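Long-range contact in alpha-galactosidase 1 (Saccharomyces cerevisiae, PDB 3LRK), which hydrolyses terminal, non-reducing alpha-D-galactose residues from alpha-D-galactosides, working as a secreted, glycosylated homotetramer of glycoside hydrolase family 27: residues D318-P323 with P349-D354. The protein carries 1 engineered substitution. Residues are numbered along the deposited sequence; the frame is centred on the assembly and turned at random.
Sequences DSNGIP and PLDNGD
Two beta turns meet where the TIM barrel of this family 27 glycosidase passes into its C-terminal beta domain: a type II turn, D318 to G321, between helix 310-316 and strand 325-331, and the type I turn L350 to G353 of the hairpin joining strands 342-349 and 355-361. The pair illustrates how a buried carboxylate can bind two loops by accepting one backbone N-H of the other turn directly and reaching another through water. A chi1 of -166° swings D318 CG away from its backbone N and carries the carboxylate to the second turn, where OD2 accepts from D351 N at 2.8 Å through the syn lone pair; OD1 is a weak second acceptor. Each oxygen meets a water. One lies between OD2, I322 N and P349 O; the other donates to OD1 and accepts from N352 N at 3.1 Å, while L350 CD2 packs 3.9 Å from D318 CG. Were D318 an alanine, D351 N would probably lose its acceptor and each bridging water a carboxylate oxygen. D351 answers in the reverse direction: its OD1 takes a weak bond from S319 OG. Beside this polar network, I322 CD1 rests 4.0 Å from P349 CG, the two side chains nearly perpendicular. N320 ND2 donates almost straight (164°) to D351 OD2 at 3.1 Å, keeping to its own amide plane but arriving from above that of the carboxylate.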
loop_
_atom_site.group_PDB
_atom_site.type_symbol
_atom_site.label_atom_id
_atom_site.label_comp_id
_atom_site.label_asym_id
_atom_site.label_seq_id
_atom_site.Cartn_x
_atom_site.Cartn_y
_atom_site.Cartn_z
ATOM N N ASP A 318 9.670 32.267 -13.765
ATOM C CA ASP A 318 9.406 32.169 -15.199
ATOM C C ASP A 318 7.899 32.273 -15.457
ATOM O O ASP A 318 7.101 31.637 -14.770
ATOM C CB ASP A 318 9.934 30.843 -15.756
ATOM C CG ASP A 318 9.996 30.830 -17.280
ATOM O OD1 ASP A 318 10.467 31.831 -17.859
ATOM O OD2 ASP A 318 9.570 29.827 -17.899
ATOM N N SER A 319 7.499 33.070 -16.441
ATOM C CA SER A 319 6.078 33.179 -16.737
ATOM C C SER A 319 5.619 31.874 -17.394
ATOM O O SER A 319 6.408 31.194 -18.047
ATOM C CB SER A 319 5.760 34.413 -17.579
ATOM O OG SER A 319 6.541 34.433 -18.745
ATOM N N ASN A 320 4.366 31.498 -17.162
ATOM C CA ASN A 320 3.852 30.202 -17.640
ATOM C C ASN A 320 4.731 29.042 -17.159
ATOM O O ASN A 320 4.924 28.048 -17.863
ATOM C CB ASN A 320 3.695 30.210 -19.172
ATOM C CG ASN A 320 2.896 31.406 -19.666
ATOM O OD1 ASN A 320 1.767 31.641 -19.220
ATOM N ND2 ASN A 320 3.480 32.174 -20.586
ATOM N N GLY A 321 5.223 29.193 -15.928
ATOM C CA GLY A 321 6.206 28.317 -15.304
ATOM C C GLY A 321 5.945 26.832 -15.372
ATOM O O GLY A 321 4.833 26.363 -15.126
ATOM N N ILE A 322 6.997 26.096 -15.711
ATOM C CA ILE A 322 6.962 24.646 -15.746
ATOM C C ILE A 322 8.079 24.134 -14.839
ATOM O O ILE A 322 9.232 24.519 -15.018
ATOM C CB ILE A 322 7.136 24.113 -17.199
ATOM C CG1 ILE A 322 5.980 24.608 -18.081
ATOM C CG2 ILE A 322 7.237 22.586 -17.217
ATOM C CD1 ILE A 322 6.172 24.362 -19.563
ATOM N N PRO A 323 7.736 23.292 -13.837
ATOM C CA PRO A 323 8.771 22.641 -13.045
ATOM C C PRO A 323 9.714 21.831 -13.929
ATOM O O PRO A 323 9.279 21.214 -14.908
ATOM C CB PRO A 323 7.974 21.701 -12.127
ATOM C CG PRO A 323 6.644 22.328 -12.012
ATOM C CD PRO A 323 6.384 22.933 -13.373
ATOM N N PRO A 349 12.086 23.398 -19.564
ATOM C CA PRO A 349 11.874 24.487 -20.512
ATOM C C PRO A 349 11.617 25.815 -19.817
ATOM O O PRO A 349 11.135 25.843 -18.679
ATOM C CB PRO A 349 10.625 24.049 -21.275
ATOM C CG PRO A 349 9.882 23.174 -20.325
ATOM C CD PRO A 349 10.922 22.493 -19.485
ATOM N N LEU A 350 11.951 26.899 -20.514
ATOM C CA LEU A 350 11.706 28.249 -20.032
ATOM C C LEU A 350 10.901 28.986 -21.077
ATOM O O LEU A 350 11.054 28.730 -22.273
ATOM C CB LEU A 350 13.022 28.983 -19.760
ATOM C CG LEU A 350 13.881 28.428 -18.625
ATOM C CD1 LEU A 350 15.308 28.961 -18.706
ATOM C CD2 LEU A 350 13.250 28.729 -17.253
ATOM N N ASP A 351 10.052 29.907 -20.624
ATOM C CA ASP A 351 9.060 30.523 -21.494
ATOM C C ASP A 351 9.628 31.212 -22.746
ATOM O O ASP A 351 8.994 31.175 -23.804
ATOM C CB ASP A 351 8.192 31.494 -20.717
ATOM C CG ASP A 351 6.912 31.844 -21.457
ATOM O OD1 ASP A 351 6.729 33.031 -21.777
ATOM O OD2 ASP A 351 6.106 30.923 -21.726
ATOM N N ASN A 352 10.807 31.823 -22.628
ATOM C CA ASN A 352 11.440 32.517 -23.774
ATOM C C ASN A 352 12.151 31.587 -24.770
ATOM O O ASN A 352 12.737 32.050 -25.762
ATOM C CB ASN A 352 12.388 33.630 -23.293
ATOM C CG ASN A 352 13.711 33.098 -22.740
ATOM O OD1 ASN A 352 13.837 31.921 -22.398
ATOM N ND2 ASN A 352 14.697 33.983 -22.624
ATOM N N GLY A 353 12.111 30.284 -24.494
ATOM C CA GLY A 353 12.726 29.283 -25.357
ATOM C C GLY A 353 14.042 28.730 -24.837
ATOM O O GLY A 353 14.581 27.780 -25.402
ATOM N N ASP A 354 14.560 29.324 -23.764
ATOM C CA ASP A 354 15.778 28.841 -23.127
ATOM C C ASP A 354 15.505 27.531 -22.361
ATOM O O ASP A 354 14.364 27.095 -22.263
ATOM C CB ASP A 354 16.362 29.910 -22.182
ATOM C CG ASP A 354 16.780 31.195 -22.907
ATOM O OD1 ASP A 354 16.848 31.216 -24.161
ATOM O OD2 ASP A 354 17.050 32.195 -22.210
HETATM O O HOH W 1 9.676 27.356 -16.755
HETATM O O HOH W 2 11.972 32.790 -19.906
#